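Local coordinates for protein putative c-1-tetrahydrofolate synthase, cytoplasmic (Leishmania major, PDB 4A26) that probably oxidises 5,10-methylenetetrahydrofolate with NADP+ and hydrolyses the resulting methenyl form to 10-formyltetrahydrofolate, as a bifunctional homodimeric enzyme of one-carbon metabolism, at residues 31-36 against 295-300; 20-25 against 288-293; 63-68 against 284-289; 24-29 against 36-41. All coordinates share one frame; numbering follows the deposited sequence.

Interaction 1. Residues 31-36 against 295-300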
loop_
_atom_site.group_PDB
_atom_site.type_symbol
_atom_site.label_atom_id
_atom_site.label_comp_id
_atom_site.label_asym_id
_atom_site.label_seq_id
_atom_site.Cartn_x
_atom_site.Cartn_y
_atom_site.Cartn_z
ATOM N N GLU A 31 10.686 -32.640 14.567
ATOM C CA GLU A 31 10.446 -33.490 15.739
ATOM C C GLU A 31 8.981 -33.410 16.166
ATOM O O GLU A 31 8.320 -34.432 16.345
ATOM C CB GLU A 31 11.348 -33.079 16.914
ATOM C CG GLU A 31 12.848 -33.255 16.669
ATOM C CD GLU A 31 13.277 -34.710 16.669
ATOM O OE1 GLU A 31 13.419 -35.288 17.771
ATOM O OE2 GLU A 31 13.484 -35.269 15.567
ATOM N N LEU A 32 8.481 -32.183 16.292
ATOM C CA LEU A 32 7.133 -31.934 16.792
ATOM C C LEU A 32 6.004 -32.337 15.839
ATOM O O LEU A 32 4.878 -32.535 16.287
ATOM C CB LEU A 32 6.976 -30.451 17.147
ATOM C CG LEU A 32 7.892 -29.887 18.238
ATOM C CD1 LEU A 32 7.621 -28.407 18.430
ATOM C CD2 LEU A 32 7.711 -30.637 19.550
ATOM N N TYR A 33 6.286 -32.456 14.540
ATOM C CA TYR A 33 5.217 -32.633 13.544
ATOM C C TYR A 33 5.440 -33.782 12.541
ATOM O O TYR A 33 5.081 -33.679 11.367
ATOM C CB TYR A 33 4.942 -31.295 12.835
ATOM C CG TYR A 33 4.487 -30.214 13.797
ATOM C CD1 TYR A 33 3.188 -30.209 14.305
ATOM C CD2 TYR A 33 5.358 -29.214 14.224
ATOM C CE1 TYR A 33 2.768 -29.229 15.204
ATOM C CE2 TYR A 33 4.950 -28.233 15.118
ATOM C CZ TYR A 33 3.658 -28.244 15.606
ATOM O OH TYR A 33 3.253 -27.272 16.496
ATOM N N GLY A 34 6.007 -34.884 13.024
ATOM C CA GLY A 34 6.092 -36.126 12.247
ATOM C C GLY A 34 7.098 -36.122 11.111
ATOM O O GLY A 34 6.918 -36.826 10.116
ATOM N N GLY A 35 8.162 -35.337 11.257
ATOM C CA GLY A 35 9.200 -35.247 10.234
ATOM C C GLY A 35 8.804 -34.430 9.017
ATOM O O GLY A 35 9.507 -34.441 8.001
ATOM N N ARG A 36 7.682 -33.716 9.116
ATOM C CA ARG A 36 7.210 -32.862 8.029
ATOM C C ARG A 36 8.084 -31.619 7.925
ATOM O O ARG A 36 8.729 -31.217 8.894
ATOM C CB ARG A 36 5.745 -32.465 8.233
ATOM C CG ARG A 36 4.755 -33.557 7.872
ATOM C CD ARG A 36 3.320 -33.055 7.977
ATOM N NE ARG A 36 2.921 -32.821 9.365
ATOM C CZ ARG A 36 1.796 -32.217 9.745
ATOM N NH1 ARG A 36 0.929 -31.758 8.843
ATOM N NH2 ARG A 36 1.539 -32.059 11.041
ATOM N N ALA A 295 2.279 -21.498 9.436
ATOM C CA ALA A 295 0.865 -21.134 9.346
ATOM C C ALA A 295 -0.015 -22.326 8.976
ATOM O O ALA A 295 -1.056 -22.546 9.593
ATOM C CB ALA A 295 0.673 -20.015 8.332
ATOM N N ALA A 296 0.412 -23.093 7.974
ATOM C CA ALA A 296 -0.377 -24.213 7.447
ATOM C C ALA A 296 -0.575 -25.344 8.452
ATOM O O ALA A 296 -1.564 -26.067 8.378
ATOM C CB ALA A 296 0.262 -24.758 6.175
ATOM N N LEU A 297 0.369 -25.501 9.377
ATOM C CA LEU A 297 0.244 -26.484 10.456
ATOM C C LEU A 297 -0.694 -26.007 11.564
ATOM O O LEU A 297 -1.353 -26.821 12.215
ATOM C CB LEU A 297 1.612 -26.798 11.057
ATOM C CG LEU A 297 2.573 -27.561 10.144
ATOM C CD1 LEU A 297 3.988 -27.505 10.700
ATOM C CD2 LEU A 297 2.113 -28.993 9.971
ATOM N N GLY A 298 -0.748 -24.691 11.771
ATOM C CA GLY A 298 -1.557 -24.091 12.834
ATOM C C GLY A 298 -0.722 -23.466 13.936
ATOM O O GLY A 298 -1.267 -22.956 14.914
ATOM N N VAL A 299 0.600 -23.502 13.777
ATOM C CA VAL A 299 1.523 -22.928 14.753
ATOM C C VAL A 299 1.636 -21.421 14.574
ATOM O O VAL A 299 1.749 -20.932 13.448
ATOM C CB VAL A 299 2.931 -23.535 14.615
ATOM C CG1 VAL A 299 3.918 -22.831 15.544
ATOM C CG2 VAL A 299 2.886 -25.019 14.902
ATOM N N SER A 300 1.619 -20.695 15.690
ATOM C CA SER A 300 1.757 -19.239 15.672
ATOM C C SER A 300 3.230 -18.853 15.773
ATOM O O SER A 300 3.805 -18.282 14.843
ATOM C CB SER A 300 0.961 -18.619 16.822
ATOM O OG SER A 300 -0.369 -19.111 16.834
ATOM O OXT SER A 300 3.885 -19.114 16.784
#
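Y33, where the chain first leaves helical geometry after helix 11-32, meets L297 in the last turn of helix 279-297 and V299 just beyond it. With CG turned anti to the carbonyl carbon (chi1 -61°), its ring is carried toward the C-terminal tail. L297 lies over one face of that ring, offset toward the rim, its CD1 4.1 Å from Y33 CG. Nearer the phenol end, V299 makes an oblique apolar approach through CG2, though the exact placement of that methyl against the ring end and hydroxyl is doubtful.

Past the ring, G34 and G35, both at positive phi, take the chain round a type I' turn that ends at R36. A bend at chi3 (-70°) folds the arginine so that its NE donates to Y33 O over 3.1 Å. The bond is nearly straight, at 170°, and runs in the guanidinium plane. L297 covers one face of the guanidinium through its other methyl, CD2, so that one leucine serves both the phenol ring and the arginine.

No hydrogen bond crosses between the segments. The contact is mainly apolar and probably dispersive: flat groups meet methyls at the surface, while the directional bond steadying R36 comes from its own turn.

Interaction 2. Residues 20-25 against 288-293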
loop_
_atom_site.group_PDB
_atom_site.type_symbol
_atom_site.label_atom_id
_atom_site.label_comp_id
_atom_site.label_asym_id
_atom_site.label_seq_id
_atom_site.Cartn_x
_atom_site.Cartn_y
_atom_site.Cartn_z
ATOM N N SER A 20 21.119 -20.180 9.332
ATOM C CA SER A 20 21.384 -21.072 10.466
ATOM C C SER A 20 20.188 -21.155 11.409
ATOM O O SER A 20 19.835 -22.235 11.880
ATOM C CB SER A 20 22.612 -20.598 11.244
ATOM O OG SER A 20 22.779 -21.350 12.433
ATOM N N GLU A 21 19.577 -20.007 11.687
ATOM C CA GLU A 21 18.395 -19.950 12.544
ATOM C C GLU A 21 17.217 -20.700 11.928
ATOM O O GLU A 21 16.518 -21.440 12.627
ATOM C CB GLU A 21 18.008 -18.498 12.814
ATOM C CG GLU A 21 18.995 -17.775 13.707
ATOM C CD GLU A 21 18.932 -16.267 13.572
ATOM O OE1 GLU A 21 17.924 -15.732 13.058
ATOM O OE2 GLU A 21 19.904 -15.607 13.993
ATOM N N LEU A 22 17.001 -20.505 10.628
ATOM C CA LEU A 22 15.951 -21.221 9.904
ATOM C C LEU A 22 16.196 -22.724 9.934
ATOM O O LEU A 22 15.271 -23.505 10.159
ATOM C CB LEU A 22 15.871 -20.750 8.450
ATOM C CG LEU A 22 15.346 -19.329 8.237
ATOM C CD1 LEU A 22 15.713 -18.832 6.847
ATOM C CD2 LEU A 22 13.840 -19.271 8.455
ATOM N N LYS A 23 17.447 -23.118 9.702
ATOM C CA LYS A 23 17.840 -24.525 9.748
ATOM C C LYS A 23 17.403 -25.152 11.068
ATOM O O LYS A 23 16.758 -26.200 11.078
ATOM C CB LYS A 23 19.357 -24.664 9.568
ATOM C CG LYS A 23 19.853 -26.089 9.343
ATOM C CD LYS A 23 21.365 -26.187 9.533
ATOM C CE LYS A 23 21.855 -27.614 9.339
ATOM N NZ LYS A 23 23.179 -27.863 9.985
ATOM N N ASP A 24 17.743 -24.493 12.175
ATOM C CA ASP A 24 17.371 -24.965 13.514
ATOM C C ASP A 24 15.856 -25.013 13.712
ATOM O O ASP A 24 15.329 -26.001 14.222
ATOM C CB ASP A 24 18.008 -24.084 14.597
ATOM C CG ASP A 24 19.506 -24.319 14.747
ATOM O OD1 ASP A 24 20.083 -25.106 13.968
ATOM O OD2 ASP A 24 20.110 -23.710 15.656
ATOM N N LYS A 25 15.162 -23.950 13.308
ATOM C CA LYS A 25 13.698 -23.894 13.427
ATOM C C LYS A 25 13.029 -25.031 12.658
ATOM O O LYS A 25 12.181 -25.740 13.203
ATOM C CB LYS A 25 13.158 -22.546 12.938
ATOM C CG LYS A 25 13.430 -21.388 13.889
ATOM C CD LYS A 25 12.966 -20.069 13.292
ATOM C CE LYS A 25 13.446 -18.877 14.108
ATOM N NZ LYS A 25 13.055 -17.588 13.464
ATOM N N ASN A 288 9.895 -16.365 4.747
ATOM C CA ASN A 288 8.536 -16.312 4.233
ATOM C C ASN A 288 7.950 -17.715 4.108
ATOM O O ASN A 288 6.829 -17.964 4.534
ATOM C CB ASN A 288 8.505 -15.596 2.872
ATOM C CG ASN A 288 8.376 -14.071 2.999
ATOM O OD1 ASN A 288 8.592 -13.498 4.070
ATOM N ND2 ASN A 288 8.026 -13.415 1.894
ATOM N N THR A 289 8.728 -18.635 3.543
ATOM C CA THR A 289 8.276 -20.012 3.325
ATOM C C THR A 289 8.142 -20.808 4.618
ATOM O O THR A 289 7.333 -21.733 4.690
ATOM C CB THR A 289 9.227 -20.772 2.391
ATOM O OG1 THR A 289 9.525 -19.963 1.248
ATOM C CG2 THR A 289 8.595 -22.080 1.930
ATOM N N LEU A 290 8.940 -20.467 5.630
ATOM C CA LEU A 290 8.803 -21.089 6.948
ATOM C C LEU A 290 7.463 -20.680 7.555
ATOM O O LEU A 290 6.680 -21.534 7.957
ATOM C CB LEU A 290 9.951 -20.689 7.883
ATOM C CG LEU A 290 10.309 -21.642 9.036
ATOM C CD1 LEU A 290 11.145 -20.906 10.073
ATOM C CD2 LEU A 290 9.093 -22.248 9.691
ATOM N N GLU A 291 7.210 -19.370 7.601
ATOM C CA GLU A 291 5.954 -18.825 8.131
ATOM C C GLU A 291 4.726 -19.459 7.484
ATOM O O GLU A 291 3.729 -19.701 8.162
ATOM C CB GLU A 291 5.895 -17.300 7.962
ATOM C CG GLU A 291 6.582 -16.520 9.083
ATOM C CD GLU A 291 6.614 -15.008 8.835
ATOM O OE1 GLU A 291 5.691 -14.476 8.162
ATOM O OE2 GLU A 291 7.571 -14.354 9.325
ATOM N N ALA A 292 4.802 -19.723 6.181
ATOM C CA ALA A 292 3.720 -20.402 5.463
ATOM C C ALA A 292 3.516 -21.817 5.994
ATOM O O ALA A 292 2.389 -22.227 6.252
ATOM C CB ALA A 292 4.014 -20.444 3.973
ATOM N N PHE A 293 4.615 -22.552 6.142
ATOM C CA PHE A 293 4.598 -23.905 6.704
ATOM C C PHE A 293 4.177 -23.880 8.171
ATOM O O PHE A 293 3.461 -24.765 8.636
ATOM C CB PHE A 293 5.981 -24.547 6.544
ATOM C CG PHE A 293 6.142 -25.861 7.258
ATOM C CD1 PHE A 293 5.413 -26.969 6.868
ATOM C CD2 PHE A 293 7.043 -25.994 8.302
ATOM C CE1 PHE A 293 5.564 -28.184 7.509
ATOM C CE2 PHE A 293 7.202 -27.207 8.948
ATOM C CZ PHE A 293 6.461 -28.304 8.550
#
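L290 projects from helix 279-297 toward L22 and K25 on helix 11-32. Its CB already lies at the margin of the contact, 4.2 Å from L22 CD2. CG follows anti to the backbone N (chi1 -155°), which reaches the fork of the side chain out to the partner helix. CD1 does most of the touching. It meets L22 CD2 at 3.5 Å, the two leucines lying alongside with their tips pointing opposite ways. The same methyl lies against the aliphatic part of K25, 3.8 Å from K25 CD and 3.9 Å from K25 CB; the extended lysine runs nearly perpendicular to the leucine, its amine continuing to a long, weak ion pair with E287. L290 also packs on L29, one helical turn beyond K25.

The two leucines are buried, whereas the lysine closes the contact on its exposed side with methylenes. L22 also packs on L286 and E287, so it spans more than one turn of the opposing helix. Helix 11-32 belongs to the catalytic family region and helix 279-297 to the NAD(P)-binding one. Their pairing, with the last helix of the chain returning to the first, is typical of the two-domain tetrahydrofolate dehydrogenase/cyclohydrolase fold.

Interaction 3. Residues 63-68 against 284-289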
loop_
_atom_site.group_PDB
_atom_site.type_symbol
_atom_site.label_atom_id
_atom_site.label_comp_id
_atom_site.label_asym_id
_atom_site.label_seq_id
_atom_site.Cartn_x
_atom_site.Cartn_y
_atom_site.Cartn_z
ATOM N N ALA A 63 17.929 -26.192 0.477
ATOM C CA ALA A 63 18.544 -27.460 0.877
ATOM C C ALA A 63 19.398 -27.327 2.148
ATOM O O ALA A 63 19.422 -28.246 2.967
ATOM C CB ALA A 63 19.377 -28.028 -0.265
ATOM N N GLU A 64 20.091 -26.196 2.305
ATOM C CA GLU A 64 20.908 -25.936 3.503
ATOM C C GLU A 64 20.083 -25.849 4.785
ATOM O O GLU A 64 20.577 -26.176 5.864
ATOM C CB GLU A 64 21.693 -24.633 3.362
ATOM C CG GLU A 64 22.792 -24.659 2.318
ATOM C CD GLU A 64 23.420 -23.291 2.111
ATOM O OE1 GLU A 64 23.526 -22.523 3.100
ATOM O OE2 GLU A 64 23.794 -22.982 0.957
ATOM N N VAL A 65 18.842 -25.387 4.653
ATOM C CA VAL A 65 17.933 -25.204 5.785
ATOM C C VAL A 65 17.071 -26.453 6.056
ATOM O O VAL A 65 16.380 -26.529 7.069
ATOM C CB VAL A 65 17.042 -23.948 5.551
ATOM C CG1 VAL A 65 15.848 -23.925 6.484
ATOM C CG2 VAL A 65 17.871 -22.683 5.712
ATOM N N GLY A 66 17.125 -27.433 5.158
ATOM C CA GLY A 66 16.388 -28.683 5.332
ATOM C C GLY A 66 14.948 -28.631 4.853
ATOM O O GLY A 66 14.107 -29.403 5.318
ATOM N N MET A 67 14.663 -27.721 3.924
ATOM C CA MET A 67 13.350 -27.633 3.300
ATOM C C MET A 67 13.278 -28.565 2.102
ATOM O O MET A 67 14.306 -28.938 1.532
ATOM C CB MET A 67 13.067 -26.204 2.837
ATOM C CG MET A 67 12.767 -25.244 3.963
ATOM S SD MET A 67 12.444 -23.573 3.377
ATOM C CE MET A 67 12.018 -22.762 4.919
ATOM N N ALA A 68 12.059 -28.936 1.722
ATOM C CA ALA A 68 11.839 -29.672 0.484
ATOM C C ALA A 68 11.844 -28.674 -0.665
ATOM O O ALA A 68 11.582 -27.488 -0.467
ATOM C CB ALA A 68 10.522 -30.430 0.532
ATOM N N MET A 284 15.232 -14.187 3.123
ATOM C CA MET A 284 13.865 -13.723 3.352
ATOM C C MET A 284 12.810 -14.566 2.628
ATOM O O MET A 284 11.697 -14.731 3.131
ATOM C CB MET A 284 13.733 -12.250 2.950
ATOM C CG MET A 284 13.317 -11.317 4.069
ATOM S SD MET A 284 14.397 -11.168 5.506
ATOM C CE MET A 284 14.163 -12.721 6.355
ATOM N N LEU A 285 13.154 -15.096 1.456
ATOM C CA LEU A 285 12.266 -16.023 0.750
ATOM C C LEU A 285 12.076 -17.315 1.539
ATOM O O LEU A 285 10.987 -17.882 1.546
ATOM C CB LEU A 285 12.796 -16.339 -0.651
ATOM C CG LEU A 285 12.067 -17.435 -1.424
ATOM C CD1 LEU A 285 10.613 -17.064 -1.638
ATOM C CD2 LEU A 285 12.764 -17.700 -2.750
ATOM N N LEU A 286 13.134 -17.783 2.198
ATOM C CA LEU A 286 13.042 -18.989 3.025
ATOM C C LEU A 286 12.244 -18.733 4.304
ATOM O O LEU A 286 11.454 -19.581 4.723
ATOM C CB LEU A 286 14.430 -19.532 3.369
ATOM C CG LEU A 286 15.232 -20.137 2.217
ATOM C CD1 LEU A 286 16.611 -20.577 2.704
ATOM C CD2 LEU A 286 14.491 -21.306 1.599
ATOM N N GLU A 287 12.446 -17.566 4.913
ATOM C CA GLU A 287 11.705 -17.201 6.124
ATOM C C GLU A 287 10.214 -17.065 5.833
ATOM O O GLU A 287 9.378 -17.583 6.579
ATOM C CB GLU A 287 12.242 -15.908 6.740
ATOM C CG GLU A 287 11.651 -15.613 8.114
ATOM C CD GLU A 287 12.695 -15.202 9.128
ATOM O OE1 GLU A 287 13.376 -14.177 8.904
ATOM O OE2 GLU A 287 12.833 -15.906 10.155
ATOM N N ASN A 288 9.895 -16.365 4.747
ATOM C CA ASN A 288 8.536 -16.312 4.233
ATOM C C ASN A 288 7.950 -17.715 4.108
ATOM O O ASN A 288 6.829 -17.964 4.534
ATOM C CB ASN A 288 8.505 -15.596 2.872
ATOM C CG ASN A 288 8.376 -14.071 2.999
ATOM O OD1 ASN A 288 8.592 -13.498 4.070
ATOM N ND2 ASN A 288 8.026 -13.415 1.894
ATOM N N THR A 289 8.728 -18.635 3.543
ATOM C CA THR A 289 8.276 -20.012 3.325
ATOM C C THR A 289 8.142 -20.808 4.618
ATOM O O THR A 289 7.333 -21.733 4.690
ATOM C CB THR A 289 9.227 -20.772 2.391
ATOM O OG1 THR A 289 9.525 -19.963 1.248
ATOM C CG2 THR A 289 8.595 -22.080 1.930
#
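L286 of helix 279-297 is met by V65 and M67, which flank the glycine G66 in the sequence. One leucine methyl, CD1, lies 3.9 Å from V65 CG2, these two side chains lying alongside with their ends reversed. The other, CD2, takes the thioether of M67, with M67 SD at 3.5 Å and the methionine set at a slant to the leucine. Methionine reaches farther still. M67 is fully extended beyond CG (chi2 180°, chi3 176°), and this straight run lays CE beside the backbone of the opposing helix, next to L286 O, and within 4.3 Å of T289 CB. The four touching residues are buried, and no hydrogen bond passes between the segments.

In the next shell, the backbone sets the two side chains of 63-68. G66 has positive phi and forms a Schellman motif at the close of helix 49-64, turning the chain so that V65 and M67 both face the helix. Across the contact, T289 folds its hydroxyl back on its own helix: T289 OG1 donates to L285 O at 2.6 Å, a carbonyl that also accepts the T289 backbone N. The threonine's polar atom is thus satisfied within the helix.

Farther out, L286 packs on A61 and A62 of helix 49-64, and V65 on L22 of helix 11-32. M67 leans on P38, and A68 opens strand 68-74 with backbone hydrogen bonds to P38 and L40. Helix 279-297 is in this way seated where two helices and the start of the parallel sheet of the catalytic region converge.

Interaction 4. Residues 24-29 against 36-41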
loop_
_atom_site.group_PDB
_atom_site.type_symbol
_atom_site.label_atom_id
_atom_site.label_comp_id
_atom_site.label_asym_id
_atom_site.label_seq_id
_atom_site.Cartn_x
_atom_site.Cartn_y
_atom_site.Cartn_z
ATOM N N ASP A 24 17.743 -24.493 12.175
ATOM C CA ASP A 24 17.371 -24.965 13.514
ATOM C C ASP A 24 15.856 -25.013 13.712
ATOM O O ASP A 24 15.329 -26.001 14.222
ATOM C CB ASP A 24 18.008 -24.084 14.597
ATOM C CG ASP A 24 19.506 -24.319 14.747
ATOM O OD1 ASP A 24 20.083 -25.106 13.968
ATOM O OD2 ASP A 24 20.110 -23.710 15.656
ATOM N N LYS A 25 15.162 -23.950 13.308
ATOM C CA LYS A 25 13.698 -23.894 13.427
ATOM C C LYS A 25 13.029 -25.031 12.658
ATOM O O LYS A 25 12.181 -25.740 13.203
ATOM C CB LYS A 25 13.158 -22.546 12.938
ATOM C CG LYS A 25 13.430 -21.388 13.889
ATOM C CD LYS A 25 12.966 -20.069 13.292
ATOM C CE LYS A 25 13.446 -18.877 14.108
ATOM N NZ LYS A 25 13.055 -17.588 13.464
ATOM N N VAL A 26 13.425 -25.204 11.400
ATOM C CA VAL A 26 12.934 -26.305 10.573
ATOM C C VAL A 26 13.208 -27.674 11.214
ATOM O O VAL A 26 12.379 -28.576 11.126
ATOM C CB VAL A 26 13.554 -26.254 9.157
ATOM C CG1 VAL A 26 13.273 -27.537 8.385
ATOM C CG2 VAL A 26 13.020 -25.049 8.394
ATOM N N ALA A 27 14.364 -27.815 11.860
ATOM C CA ALA A 27 14.729 -29.059 12.547
ATOM C C ALA A 27 13.899 -29.276 13.810
ATOM O O ALA A 27 13.620 -30.414 14.185
ATOM C CB ALA A 27 16.212 -29.058 12.890
ATOM N N ALA A 28 13.521 -28.184 14.468
ATOM C CA ALA A 28 12.693 -28.249 15.670
ATOM C C ALA A 28 11.264 -28.667 15.332
ATOM O O ALA A 28 10.660 -29.456 16.059
ATOM C CB ALA A 28 12.696 -26.902 16.397
ATOM N N LEU A 29 10.731 -28.138 14.232
ATOM C CA LEU A 29 9.370 -28.466 13.795
ATOM C C LEU A 29 9.248 -29.904 13.282
ATOM O O LEU A 29 8.180 -30.506 13.367
ATOM C CB LEU A 29 8.894 -27.487 12.717
ATOM C CG LEU A 29 8.717 -26.028 13.147
ATOM C CD1 LEU A 29 8.474 -25.140 11.930
ATOM C CD2 LEU A 29 7.583 -25.879 14.152
ATOM N N ARG A 36 7.682 -33.716 9.116
ATOM C CA ARG A 36 7.210 -32.862 8.029
ATOM C C ARG A 36 8.084 -31.619 7.925
ATOM O O ARG A 36 8.729 -31.217 8.894
ATOM C CB ARG A 36 5.745 -32.465 8.233
ATOM C CG ARG A 36 4.755 -33.557 7.872
ATOM C CD ARG A 36 3.320 -33.055 7.977
ATOM N NE ARG A 36 2.921 -32.821 9.365
ATOM C CZ ARG A 36 1.796 -32.217 9.745
ATOM N NH1 ARG A 36 0.929 -31.758 8.843
ATOM N NH2 ARG A 36 1.539 -32.059 11.041
ATOM N N VAL A 37 8.081 -31.010 6.747
ATOM C CA VAL A 37 9.036 -29.964 6.424
ATOM C C VAL A 37 8.459 -29.006 5.379
ATOM O O VAL A 37 7.558 -29.381 4.631
ATOM C CB VAL A 37 10.365 -30.605 5.940
ATOM C CG1 VAL A 37 10.853 -29.982 4.648
ATOM C CG2 VAL A 37 11.424 -30.528 7.033
ATOM N N PRO A 38 8.963 -27.758 5.335
ATOM C CA PRO A 38 8.442 -26.807 4.359
ATOM C C PRO A 38 8.884 -27.124 2.940
ATOM O O PRO A 38 9.969 -27.667 2.728
ATOM C CB PRO A 38 9.037 -25.462 4.801
ATOM C CG PRO A 38 9.662 -25.700 6.138
ATOM C CD PRO A 38 9.996 -27.153 6.190
ATOM N N GLY A 39 8.037 -26.773 1.979
ATOM C CA GLY A 39 8.329 -26.968 0.573
ATOM C C GLY A 39 8.290 -25.635 -0.140
ATOM O O GLY A 39 7.292 -24.920 -0.074
ATOM N N LEU A 40 9.392 -25.289 -0.796
ATOM C CA LEU A 40 9.431 -24.149 -1.694
ATOM C C LEU A 40 9.336 -24.671 -3.117
ATOM O O LEU A 40 10.192 -25.434 -3.563
ATOM C CB LEU A 40 10.730 -23.365 -1.516
ATOM C CG LEU A 40 10.856 -22.103 -2.366
ATOM C CD1 LEU A 40 9.666 -21.172 -2.137
ATOM C CD2 LEU A 40 12.165 -21.400 -2.063
ATOM N N ALA A 41 8.281 -24.264 -3.816
ATOM C CA ALA A 41 8.058 -24.670 -5.192
ATOM C C ALA A 41 8.347 -23.508 -6.125
ATOM O O ALA A 41 8.058 -22.359 -5.802
ATOM C CB ALA A 41 6.628 -25.141 -5.374
#
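This is apolar packing of a helix on the chain that leads into the next strand: V26 of helix 11-32 lies against V37 and P38, just ahead of strand 39-45. The backbones come closest between V26 and V37, whose CA atoms are 6.8 Å apart, and the touching atoms are all side-chain carbons.

V26 uses both of its methyls. CG1, set anti to the backbone N (chi1 169°), serves two partners, approaching V37 CG2 to 3.8 Å and P38 CD to 4.0 Å. CG2 continues onto the proline ring and lies 4.1 Å from P38 CG. The branched valine therefore sits along the CG-CD side of the ring and straddles the junction of the two residues. V37 has an extended backbone; it directs its CB past the helix and touches it through one methyl, CG2, whereas the CB of P38 points toward the helix. No hydrogen bond joins the segments, and the contact rests on the fit of apolar groups.

Around this pair, V65 also packs on V26, while P38 packs on F293 of helix 279-297. The same helix meets L40 through T289. Backbone hydrogen bonds tie L40 to F70 of strand 68-74 on one side, and G39 to H97 and G98 on the other; G39 N is also hydrogen-bonded to ND1 of the H97 side chain. Strand 39-45 thereby starts as the middle member of the parallel three-stranded sheet, between 68-74 and 98-101, with helix 11-32 packed across its entry.

Overall arrangement
All four contacts lie on one side of the chain's centre, and the first three share helix 279-297. Interactions 1 and 2 join it to helix 11-32 or its exit turn, the former at the surface with phenol and guanidinium faces, the latter buried between leucines and edged by a lysine. Interactions 3 and 4 are buried as well: one brings a thioether onto the C-terminal helix, the other joins valines and a proline within the catalytic region. These two are joined where strands 39-45 and 68-74 begin. F293, from 288-293, brings interaction 2 against R36, the residue common to interactions 1 and 4.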